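Side-chain contacts in zonadhesin (Komagataella phaffii, PDB 5FX8), which is a putative adhesion protein that may take part in cell-cell interaction, engaging other proteins through salt bridges and hydrogen bonds: residues 54-59 / 81-86; 22-27 / 306-311; 68-73 / 108-113; 11-16 / 299-304. One frame throughout, in Å; residues are numbered along the deposited sequence.

Contact 1. Residues 54-59 / 81-86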
# COMPACT_ATOMS: atom_id res chain seq x y z
N LEU C 54 -36.52 -6.63 -55.90
CA LEU C 54 -35.33 -6.16 -56.60
C LEU C 54 -35.59 -4.83 -57.28
O LEU C 54 -36.69 -4.54 -57.73
CB LEU C 54 -34.86 -7.18 -57.62
CG LEU C 54 -34.52 -8.54 -57.03
CD1 LEU C 54 -34.08 -9.47 -58.09
CD2 LEU C 54 -33.44 -8.41 -56.01
N GLU C 55 -34.56 -3.99 -57.33
CA GLU C 55 -34.68 -2.66 -57.90
C GLU C 55 -33.41 -2.30 -58.63
O GLU C 55 -32.32 -2.72 -58.25
CB GLU C 55 -34.98 -1.62 -56.82
CG GLU C 55 -36.38 -1.76 -56.25
CD GLU C 55 -36.78 -0.59 -55.38
OE1 GLU C 55 -35.88 0.05 -54.80
OE2 GLU C 55 -37.99 -0.31 -55.30
N PHE C 56 -33.56 -1.55 -59.71
CA PHE C 56 -32.42 -0.92 -60.37
C PHE C 56 -32.06 0.32 -59.59
O PHE C 56 -32.94 0.96 -59.03
CB PHE C 56 -32.76 -0.54 -61.80
CG PHE C 56 -32.69 -1.67 -62.75
CD1 PHE C 56 -31.52 -1.99 -63.37
CD2 PHE C 56 -33.80 -2.41 -63.01
CE1 PHE C 56 -31.45 -3.01 -64.24
CE2 PHE C 56 -33.74 -3.45 -63.87
CZ PHE C 56 -32.54 -3.74 -64.50
N VAL C 57 -30.77 0.65 -59.54
CA VAL C 57 -30.30 1.82 -58.81
C VAL C 57 -29.72 2.81 -59.80
O VAL C 57 -28.78 2.50 -60.54
CB VAL C 57 -29.27 1.46 -57.74
CG1 VAL C 57 -28.83 2.72 -56.99
CG2 VAL C 57 -29.84 0.44 -56.80
N GLN C 58 -30.23 4.02 -59.78
CA GLN C 58 -29.93 5.00 -60.81
C GLN C 58 -28.91 6.01 -60.30
O GLN C 58 -29.15 6.69 -59.31
CB GLN C 58 -31.22 5.68 -61.25
CG GLN C 58 -32.08 4.79 -62.10
CD GLN C 58 -33.55 5.10 -61.99
OE1 GLN C 58 -34.20 5.46 -62.97
NE2 GLN C 58 -34.08 4.94 -60.78
N TYR C 59 -27.77 6.09 -60.97
CA TYR C 59 -26.88 7.23 -60.77
C TYR C 59 -26.13 7.52 -62.08
O TYR C 59 -25.43 6.65 -62.61
CB TYR C 59 -25.89 7.01 -59.61
CG TYR C 59 -25.17 8.30 -59.28
CD1 TYR C 59 -25.80 9.29 -58.56
CD2 TYR C 59 -23.90 8.55 -59.75
CE1 TYR C 59 -25.17 10.49 -58.28
CE2 TYR C 59 -23.26 9.75 -59.48
CZ TYR C 59 -23.91 10.71 -58.74
OH TYR C 59 -23.30 11.91 -58.45
N THR C 81 -31.80 -3.96 -74.19
CA THR C 81 -32.68 -4.23 -73.06
C THR C 81 -33.36 -2.95 -72.61
O THR C 81 -32.82 -1.86 -72.76
CB THR C 81 -31.90 -4.83 -71.84
OG1 THR C 81 -30.78 -3.99 -71.53
CG2 THR C 81 -31.41 -6.23 -72.09
N ALA C 82 -34.53 -3.08 -72.03
CA ALA C 82 -35.16 -1.95 -71.38
C ALA C 82 -36.08 -2.53 -70.31
O ALA C 82 -36.60 -3.62 -70.48
CB ALA C 82 -35.92 -1.08 -72.38
N PHE C 83 -36.23 -1.81 -69.20
CA PHE C 83 -37.04 -2.26 -68.07
C PHE C 83 -38.25 -1.35 -67.96
O PHE C 83 -38.14 -0.13 -68.05
CB PHE C 83 -36.24 -2.21 -66.76
CG PHE C 83 -36.95 -2.78 -65.56
CD1 PHE C 83 -37.25 -4.12 -65.48
CD2 PHE C 83 -37.27 -1.97 -64.49
CE1 PHE C 83 -37.88 -4.62 -64.38
CE2 PHE C 83 -37.89 -2.48 -63.39
CZ PHE C 83 -38.19 -3.80 -63.34
N ASP C 84 -39.41 -1.96 -67.79
CA ASP C 84 -40.63 -1.22 -67.51
C ASP C 84 -40.76 -1.08 -66.00
O ASP C 84 -40.94 -2.08 -65.30
CB ASP C 84 -41.82 -1.93 -68.13
CG ASP C 84 -43.09 -1.14 -68.02
OD1 ASP C 84 -43.10 -0.17 -67.25
OD2 ASP C 84 -44.08 -1.50 -68.68
N TYR C 85 -40.67 0.14 -65.50
CA TYR C 85 -40.71 0.40 -64.07
C TYR C 85 -42.12 0.35 -63.50
O TYR C 85 -42.27 0.28 -62.28
CB TYR C 85 -40.06 1.74 -63.77
CG TYR C 85 -38.55 1.72 -63.91
CD1 TYR C 85 -37.94 1.87 -65.15
CD2 TYR C 85 -37.74 1.54 -62.79
CE1 TYR C 85 -36.59 1.83 -65.27
CE2 TYR C 85 -36.39 1.51 -62.90
CZ TYR C 85 -35.82 1.66 -64.14
OH TYR C 85 -34.46 1.64 -64.26
N ASP C 86 -43.15 0.37 -64.35
CA ASP C 86 -44.54 0.23 -63.93
C ASP C 86 -44.96 -1.23 -63.83
O ASP C 86 -45.60 -1.63 -62.85
CB ASP C 86 -45.47 0.95 -64.90
CG ASP C 86 -45.24 2.46 -64.93
OD1 ASP C 86 -44.84 3.04 -63.90
OD2 ASP C 86 -45.48 3.07 -66.00
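Phe56 reaches across to Phe83 and Tyr85 and makes most of this contact, which is largely apolar, with the Tyr85 phenol and the Gln58 amide at its rim. Start at Phe56 CB: it lies 3.7 Å from Tyr85 OH, and Phe56 CG is only slightly farther from the same oxygen. With CG turned anti to the carbonyl carbon (chi1 -80°), the ring is carried away from that phenol and on toward Phe83. CD2 of Phe56 comes 3.8 Å from CD2 of Phe83. One atom further out, Phe56 CE2 reaches Phe83 CG at 3.7 Å, sitting above one face of the Phe83 ring but displaced toward its rim. The ring planes are inclined at 51° with centroids 5.0 Å apart.

Phe83 is backed in turn by Tyr85, two residues on in the chain: Phe83 CD2 lies over the centre of the Tyr85 ring. Gln58 approaches the phenol from the opposite direction, but Gln58 OE1 stays 4.0 Å from Tyr85 OH, too far for a hydrogen bond. That hydroxyl is instead bonded to Asp64 OD1, which would help hold the end of the ring beside Phe56. At the far end of segment 81-86, Asp84 OD1 accepts from Asp86 N, an Asx turn.

All this belongs to the first cohesin-like domain. Strand 54-55 runs antiparallel to strand 101-114, whose Phe110 meets the Phe56 ring edge-to-face, while strand 77-84 lies between strands 68-72 and 89-94, with Leu90 of the latter against Phe83.

Contact 2. Residues 22-27 / 306-311; sequences SDWFVV and ASRTDT
Trp24 and Arg308 form a cation-pi pair that joins the segment leading into strand 25-31, in the first cohesin-like domain, to the loop running from strand 294-304 of the second domain's sheet back to strand 312-319 of the first. The packing is tight along the whole indole. Arg308 NH2 sits above one face, 3.3 Å from Trp24 CD2, and CZ of Arg308 is 4.5 Å from the centroid of the five-membered ring, 9° off its normal. Ring and guanidinium planes stand 79° apart, so the cation comes down on the indole edge-first, with NH2 leading, rather than lying flat on it. At the six-membered end Trp24 CH2 lies just 3.4 Å from Ala306 O. Lys113 makes a second cation-pi contact on the opposite face, leaving the indole between two positive groups. Glu12 OE1 forms a salt bridge with the same Arg308 NH2 and would offset part of that charge.

The looser side begins at Ser307, whose OG stays 3.9 Å from Trp24 CZ3; that hydroxyl finds its strongest partner in Val57 N. Beyond Arg308 the two segments part. What sets the arginine's pose is its bend at chi2 and chi3, which folds the chain back until NE donates to Ala306 O at 2.8 Å, nearly along the C=O axis.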
# COMPACT_ATOMS: atom_id res chain seq x y z
N SER C 22 -28.01 -5.44 -47.60
CA SER C 22 -27.48 -4.23 -48.21
C SER C 22 -26.69 -4.50 -49.48
O SER C 22 -26.18 -3.55 -50.08
CB SER C 22 -26.60 -3.49 -47.20
OG SER C 22 -25.39 -4.19 -46.96
N ASP C 23 -26.59 -5.75 -49.90
CA ASP C 23 -25.71 -6.16 -50.97
C ASP C 23 -26.25 -5.80 -52.34
O ASP C 23 -27.45 -5.63 -52.55
CB ASP C 23 -25.46 -7.65 -50.89
CG ASP C 23 -24.55 -8.02 -49.77
OD1 ASP C 23 -23.94 -7.09 -49.18
OD2 ASP C 23 -24.42 -9.22 -49.50
N TRP C 24 -25.32 -5.66 -53.29
CA TRP C 24 -25.64 -5.73 -54.70
C TRP C 24 -25.83 -7.19 -55.08
O TRP C 24 -24.96 -8.03 -54.81
CB TRP C 24 -24.53 -5.13 -55.56
CG TRP C 24 -24.33 -3.67 -55.48
CD1 TRP C 24 -23.35 -3.02 -54.79
CD2 TRP C 24 -25.09 -2.66 -56.14
NE1 TRP C 24 -23.47 -1.66 -54.96
CE2 TRP C 24 -24.53 -1.42 -55.79
CE3 TRP C 24 -26.21 -2.68 -56.98
CZ2 TRP C 24 -25.05 -0.22 -56.25
CZ3 TRP C 24 -26.72 -1.49 -57.43
CH2 TRP C 24 -26.15 -0.28 -57.06
N PHE C 25 -26.96 -7.49 -55.72
CA PHE C 25 -27.30 -8.82 -56.20
C PHE C 25 -27.09 -8.89 -57.71
O PHE C 25 -27.77 -8.19 -58.46
CB PHE C 25 -28.74 -9.17 -55.87
CG PHE C 25 -28.99 -9.32 -54.41
CD1 PHE C 25 -29.20 -8.21 -53.61
CD2 PHE C 25 -29.01 -10.57 -53.83
CE1 PHE C 25 -29.43 -8.36 -52.26
CE2 PHE C 25 -29.25 -10.72 -52.48
CZ PHE C 25 -29.46 -9.61 -51.69
N VAL C 26 -26.16 -9.73 -58.14
CA VAL C 26 -25.91 -9.99 -59.55
C VAL C 26 -27.04 -10.86 -60.08
O VAL C 26 -27.10 -12.05 -59.76
CB VAL C 26 -24.55 -10.68 -59.72
CG1 VAL C 26 -24.25 -10.93 -61.16
CG2 VAL C 26 -23.50 -9.83 -59.11
N VAL C 27 -27.94 -10.28 -60.86
CA VAL C 27 -29.03 -11.02 -61.48
C VAL C 27 -28.62 -11.37 -62.91
O VAL C 27 -28.60 -10.50 -63.77
CB VAL C 27 -30.34 -10.22 -61.48
CG1 VAL C 27 -31.42 -11.02 -62.14
CG2 VAL C 27 -30.74 -9.90 -60.10
N ALA C 306 -24.39 2.85 -58.86
CA ALA C 306 -25.49 2.55 -59.75
C ALA C 306 -25.50 1.07 -60.10
O ALA C 306 -24.51 0.37 -59.93
CB ALA C 306 -25.42 3.40 -61.02
N SER C 307 -26.64 0.60 -60.60
CA SER C 307 -26.72 -0.73 -61.17
C SER C 307 -25.81 -0.83 -62.39
O SER C 307 -25.74 0.08 -63.21
CB SER C 307 -28.15 -1.04 -61.59
OG SER C 307 -29.03 -1.05 -60.48
N ARG C 308 -25.12 -1.95 -62.51
CA ARG C 308 -24.08 -2.09 -63.51
C ARG C 308 -24.30 -3.36 -64.31
O ARG C 308 -25.03 -4.26 -63.89
CB ARG C 308 -22.69 -2.08 -62.86
CG ARG C 308 -22.33 -0.71 -62.31
CD ARG C 308 -21.55 -0.79 -61.02
NE ARG C 308 -22.29 -1.39 -59.91
CZ ARG C 308 -21.98 -2.56 -59.36
NH1 ARG C 308 -20.95 -3.25 -59.81
NH2 ARG C 308 -22.71 -3.03 -58.37
N THR C 309 -23.66 -3.43 -65.47
CA THR C 309 -23.77 -4.59 -66.33
C THR C 309 -22.43 -4.80 -67.04
O THR C 309 -21.43 -4.19 -66.68
CB THR C 309 -24.93 -4.41 -67.31
OG1 THR C 309 -25.07 -5.63 -68.04
CG2 THR C 309 -24.66 -3.30 -68.28
N ASP C 310 -22.40 -5.70 -68.02
CA ASP C 310 -21.24 -5.88 -68.89
C ASP C 310 -21.74 -6.11 -70.31
O ASP C 310 -22.34 -7.15 -70.60
CB ASP C 310 -20.36 -7.04 -68.43
CG ASP C 310 -19.11 -7.23 -69.33
OD1 ASP C 310 -18.87 -6.41 -70.26
OD2 ASP C 310 -18.33 -8.18 -69.09
N THR C 311 -21.45 -5.17 -71.20
CA THR C 311 -22.02 -5.26 -72.54
C THR C 311 -21.35 -6.32 -73.39
O THR C 311 -21.96 -6.78 -74.35
CB THR C 311 -21.94 -3.92 -73.24
OG1 THR C 311 -20.57 -3.56 -73.47
CG2 THR C 311 -22.60 -2.90 -72.39

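Contact 3. Residues 68-73 / 108-113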
# COMPACT_ATOMS: atom_id res chain seq x y z
N SER C 68 -29.59 -0.71 -72.39
CA SER C 68 -28.27 -0.91 -72.95
C SER C 68 -28.39 -1.83 -74.14
O SER C 68 -29.38 -2.54 -74.32
CB SER C 68 -27.32 -1.50 -71.91
OG SER C 68 -26.01 -1.59 -72.42
N GLU C 69 -27.36 -1.80 -74.97
CA GLU C 69 -27.11 -2.73 -76.05
C GLU C 69 -26.10 -3.77 -75.59
O GLU C 69 -25.20 -3.46 -74.82
CB GLU C 69 -26.57 -1.97 -77.26
CG GLU C 69 -26.27 -2.80 -78.47
CD GLU C 69 -27.46 -2.92 -79.33
OE1 GLU C 69 -28.28 -2.01 -79.28
OE2 GLU C 69 -27.57 -3.92 -80.05
N PHE C 70 -26.23 -5.01 -76.08
CA PHE C 70 -25.28 -6.06 -75.73
C PHE C 70 -24.64 -6.67 -76.97
O PHE C 70 -25.29 -6.85 -78.00
CB PHE C 70 -25.96 -7.11 -74.86
CG PHE C 70 -26.37 -6.59 -73.52
CD1 PHE C 70 -27.55 -5.89 -73.36
CD2 PHE C 70 -25.54 -6.74 -72.43
CE1 PHE C 70 -27.90 -5.37 -72.14
CE2 PHE C 70 -25.89 -6.22 -71.21
CZ PHE C 70 -27.07 -5.54 -71.06
N PHE C 71 -23.35 -6.99 -76.87
CA PHE C 71 -22.51 -7.38 -77.99
C PHE C 71 -21.87 -8.73 -77.72
O PHE C 71 -21.89 -9.24 -76.60
CB PHE C 71 -21.41 -6.35 -78.27
CG PHE C 71 -21.92 -4.96 -78.40
CD1 PHE C 71 -22.20 -4.21 -77.28
CD2 PHE C 71 -22.13 -4.40 -79.63
CE1 PHE C 71 -22.68 -2.94 -77.39
CE2 PHE C 71 -22.61 -3.12 -79.73
CZ PHE C 71 -22.88 -2.39 -78.61
N THR C 72 -21.31 -9.33 -78.77
CA THR C 72 -20.41 -10.46 -78.62
C THR C 72 -19.05 -9.95 -78.17
O THR C 72 -18.77 -8.76 -78.20
CB THR C 72 -20.23 -11.22 -79.92
OG1 THR C 72 -19.68 -10.34 -80.90
CG2 THR C 72 -21.54 -11.76 -80.43
N THR C 73 -18.19 -10.88 -77.75
CA THR C 73 -16.83 -10.51 -77.39
C THR C 73 -16.11 -9.87 -78.57
O THR C 73 -15.16 -9.11 -78.38
CB THR C 73 -16.07 -11.73 -76.93
OG1 THR C 73 -16.07 -12.67 -77.99
CG2 THR C 73 -16.74 -12.36 -75.74
N VAL C 108 -26.35 -12.11 -69.75
CA VAL C 108 -26.65 -10.72 -69.44
C VAL C 108 -26.92 -10.64 -67.95
O VAL C 108 -27.75 -11.39 -67.41
CB VAL C 108 -27.85 -10.20 -70.26
CG1 VAL C 108 -28.46 -8.96 -69.61
CG2 VAL C 108 -27.43 -9.88 -71.68
N PHE C 109 -26.21 -9.76 -67.26
CA PHE C 109 -26.44 -9.56 -65.85
C PHE C 109 -26.61 -8.08 -65.54
O PHE C 109 -26.09 -7.21 -66.24
CB PHE C 109 -25.33 -10.17 -65.00
CG PHE C 109 -24.05 -9.40 -65.00
CD1 PHE C 109 -23.87 -8.35 -64.12
CD2 PHE C 109 -23.01 -9.78 -65.82
CE1 PHE C 109 -22.70 -7.66 -64.11
CE2 PHE C 109 -21.84 -9.09 -65.80
CZ PHE C 109 -21.68 -8.03 -64.94
N PHE C 110 -27.35 -7.82 -64.49
CA PHE C 110 -27.45 -6.51 -63.89
C PHE C 110 -27.27 -6.65 -62.38
O PHE C 110 -27.54 -7.71 -61.81
CB PHE C 110 -28.78 -5.86 -64.17
CG PHE C 110 -29.05 -5.63 -65.61
CD1 PHE C 110 -28.60 -4.49 -66.24
CD2 PHE C 110 -29.81 -6.53 -66.33
CE1 PHE C 110 -28.89 -4.25 -67.58
CE2 PHE C 110 -30.10 -6.31 -67.67
CZ PHE C 110 -29.63 -5.17 -68.29
N THR C 111 -26.80 -5.58 -61.74
CA THR C 111 -26.66 -5.54 -60.30
C THR C 111 -27.83 -4.76 -59.72
O THR C 111 -28.03 -3.59 -60.04
CB THR C 111 -25.32 -4.93 -59.85
OG1 THR C 111 -25.24 -3.56 -60.25
CG2 THR C 111 -24.16 -5.67 -60.44
N LEU C 112 -28.59 -5.41 -58.87
CA LEU C 112 -29.76 -4.82 -58.25
C LEU C 112 -29.57 -4.77 -56.74
O LEU C 112 -28.75 -5.49 -56.17
CB LEU C 112 -31.03 -5.61 -58.59
CG LEU C 112 -31.23 -5.89 -60.08
CD1 LEU C 112 -32.48 -6.68 -60.33
CD2 LEU C 112 -31.33 -4.59 -60.78
N LYS C 113 -30.32 -3.89 -56.10
CA LYS C 113 -30.42 -3.81 -54.65
C LYS C 113 -31.80 -4.27 -54.21
O LYS C 113 -32.77 -4.22 -54.97
CB LYS C 113 -30.18 -2.39 -54.16
CG LYS C 113 -28.78 -1.86 -54.35
CD LYS C 113 -27.75 -2.68 -53.58
CE LYS C 113 -26.55 -1.83 -53.17
NZ LYS C 113 -26.94 -0.74 -52.21
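Phe109 O, which accepts a hydrogen bond from Thr309 OG1, sits in the backbone between Val108 and Phe110, the two residues whose side chains pack on Phe70. Everything across the contact itself is apolar. Val108 CG2 rests on Phe70 as a CH-pi contact, 3.9 Å from the ring centroid and 18° off the normal, its nearest ring atom being Phe70 CD2 at 3.7 Å. At chi1 161° Val108 points CG1 away from its own N, and both methyls meet the ring: CG2 takes the face, while CG1 lies 4.0 Å from Phe70 CZ. That same CZ also meets Phe110 CZ at 3.8 Å. The two phenyl planes are nearly perpendicular (88°) and the centroids 6.0 Å apart. Ser68 OG lies over the face of the Phe70 ring opposite Val108, toward its rim.

All three packing residues are buried. Phe110 passes the packing on to Phe56, and Phe70 also touches Ala313 and Phe314. The cluster is hydrophobic core packing of the mixed beta sheet of the first cohesin-like domain, between strands 68-72 and 101-114, which both pair with strand 312-319.

Contact 4. Residues 11-16 / 299-304; sequences SERTDA and LDEPFY
Glu12 faces Tyr304, and Arg13 lies against Glu301, in a surface contact between the two cohesin-like domains: a turn following strand 4-11 meets the end of strand 294-304. Both side chains of the turn start out with CG trans to the backbone N, and from there they differ. Glu12 (chi1 -180°) stays extended and delivers its carboxylate beside the tyrosine, with OE1 of Glu12 3.7 Å from CE2 of Tyr304 and the two planes only 20° apart. OE1 is held there by a salt bridge to Arg308 NH2, and Arg308 also makes a cation-pi contact with Tyr304, so the arginine ties the pair together.

Arg13 bends at chi3 (65°), which swings its guanidinium away from Glu301. The extended Glu301 therefore meets the aliphatic part of the arginine: its OE2 is 3.9 Å from Arg13 CG, with CB and CD scarcely farther. Arg13 NE is 5.2 Å from Glu301 OE2, opposite charges near one another but not bridged, and NE is in a salt bridge with Asp23 OD2 instead. The bend also tucks the guanidinium under its neighbour in the turn, Thr14 CG2 lying 3.4 Å above its plane.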
# COMPACT_ATOMS: atom_id res chain seq x y z
N SER C 11 -24.79 -12.77 -54.51
CA SER C 11 -24.33 -11.52 -53.92
C SER C 11 -23.05 -11.10 -54.61
O SER C 11 -22.14 -11.91 -54.77
CB SER C 11 -24.09 -11.71 -52.42
OG SER C 11 -23.39 -10.61 -51.88
N GLU C 12 -22.98 -9.83 -55.02
CA GLU C 12 -21.74 -9.33 -55.58
C GLU C 12 -20.62 -9.37 -54.55
O GLU C 12 -19.45 -9.58 -54.90
CB GLU C 12 -21.95 -7.92 -56.14
CG GLU C 12 -20.72 -7.28 -56.76
CD GLU C 12 -21.02 -6.11 -57.72
OE1 GLU C 12 -21.75 -5.16 -57.37
OE2 GLU C 12 -20.51 -6.15 -58.85
N ARG C 13 -20.96 -9.22 -53.27
CA ARG C 13 -19.97 -9.23 -52.20
C ARG C 13 -19.36 -10.61 -52.02
O ARG C 13 -18.14 -10.77 -52.06
CB ARG C 13 -20.63 -8.76 -50.91
CG ARG C 13 -19.76 -8.75 -49.71
CD ARG C 13 -20.51 -8.20 -48.51
NE ARG C 13 -21.63 -9.04 -48.09
CZ ARG C 13 -21.52 -10.11 -47.31
NH1 ARG C 13 -20.33 -10.51 -46.87
NH2 ARG C 13 -22.60 -10.82 -46.99
N THR C 14 -20.18 -11.64 -51.84
CA THR C 14 -19.68 -12.97 -51.58
C THR C 14 -19.49 -13.81 -52.83
O THR C 14 -18.72 -14.78 -52.79
CB THR C 14 -20.61 -13.71 -50.65
OG1 THR C 14 -21.83 -13.98 -51.34
CG2 THR C 14 -20.91 -12.87 -49.43
N ASP C 15 -20.18 -13.48 -53.93
CA ASP C 15 -20.22 -14.30 -55.15
C ASP C 15 -20.89 -15.65 -54.88
O ASP C 15 -20.54 -16.67 -55.47
CB ASP C 15 -18.81 -14.48 -55.74
CG ASP C 15 -18.82 -14.85 -57.24
OD1 ASP C 15 -19.86 -15.26 -57.79
OD2 ASP C 15 -17.74 -14.76 -57.87
N ALA C 16 -21.85 -15.67 -53.97
CA ALA C 16 -22.48 -16.92 -53.61
C ALA C 16 -23.87 -16.61 -53.08
O ALA C 16 -24.33 -15.46 -53.14
CB ALA C 16 -21.64 -17.69 -52.58
N LEU C 299 -9.85 -5.34 -45.97
CA LEU C 299 -11.24 -5.18 -46.39
C LEU C 299 -11.25 -4.24 -47.60
O LEU C 299 -11.24 -3.02 -47.46
CB LEU C 299 -12.08 -4.64 -45.24
CG LEU C 299 -11.85 -5.26 -43.87
CD1 LEU C 299 -12.51 -4.43 -42.81
CD2 LEU C 299 -12.39 -6.64 -43.80
N ASP C 300 -11.27 -4.81 -48.80
CA ASP C 300 -11.08 -4.02 -50.01
C ASP C 300 -12.34 -3.89 -50.84
O ASP C 300 -12.27 -3.45 -52.00
CB ASP C 300 -9.95 -4.60 -50.87
CG ASP C 300 -9.99 -6.11 -50.94
OD1 ASP C 300 -11.08 -6.70 -50.78
OD2 ASP C 300 -8.92 -6.71 -51.17
N GLU C 301 -13.50 -4.21 -50.29
CA GLU C 301 -14.75 -4.10 -51.03
C GLU C 301 -14.93 -2.68 -51.59
O GLU C 301 -14.86 -1.71 -50.83
CB GLU C 301 -15.94 -4.48 -50.15
CG GLU C 301 -17.21 -4.83 -50.92
CD GLU C 301 -18.48 -4.71 -50.06
OE1 GLU C 301 -18.35 -4.38 -48.85
OE2 GLU C 301 -19.59 -4.92 -50.60
N PRO C 302 -15.15 -2.52 -52.92
CA PRO C 302 -15.40 -1.20 -53.51
C PRO C 302 -16.76 -0.64 -53.19
O PRO C 302 -17.60 -1.31 -52.60
CB PRO C 302 -15.30 -1.46 -55.02
CG PRO C 302 -14.67 -2.74 -55.16
CD PRO C 302 -14.99 -3.55 -53.95
N PHE C 303 -17.00 0.60 -53.61
CA PHE C 303 -18.29 1.24 -53.52
C PHE C 303 -18.82 1.53 -54.92
O PHE C 303 -18.07 1.92 -55.81
CB PHE C 303 -18.22 2.53 -52.73
CG PHE C 303 -19.49 3.31 -52.70
CD1 PHE C 303 -20.57 2.85 -51.99
CD2 PHE C 303 -19.60 4.51 -53.36
CE1 PHE C 303 -21.73 3.57 -51.95
CE2 PHE C 303 -20.76 5.23 -53.31
CZ PHE C 303 -21.82 4.77 -52.61
N TYR C 304 -20.12 1.33 -55.08
CA TYR C 304 -20.78 1.46 -56.37
C TYR C 304 -22.00 2.34 -56.20
O TYR C 304 -22.71 2.24 -55.19
CB TYR C 304 -21.19 0.11 -56.93
CG TYR C 304 -20.04 -0.81 -57.28
CD1 TYR C 304 -19.19 -0.51 -58.34
CD2 TYR C 304 -19.85 -2.00 -56.60
CE1 TYR C 304 -18.17 -1.35 -58.68
CE2 TYR C 304 -18.83 -2.85 -56.94
CZ TYR C 304 -18.00 -2.51 -57.98
OH TYR C 304 -16.97 -3.33 -58.35

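Contact 2 is the hub. Its centre lies about 9 Å from that of contact 3 and about 11 Å from those of contacts 1 and 4, whereas contacts 1 and 4 are about 21 Å apart and do not touch. Polar bonds make the joints: Ser307 OG to Val57 N (2.6 Å) links contacts 2 and 1, Thr309 OG1 to Phe109 O (2.6 Å) links 2 and 3, and the salt bridge Arg308 NH2 to Glu12 OE1 (2.5 Å) links 2 and 4. Contacts 1 and 3 meet directly along paired strands, through Thr81 N to Ser68 O (2.8 Å). The set thus runs from the core of the first cohesin-like domain to its junction with the second.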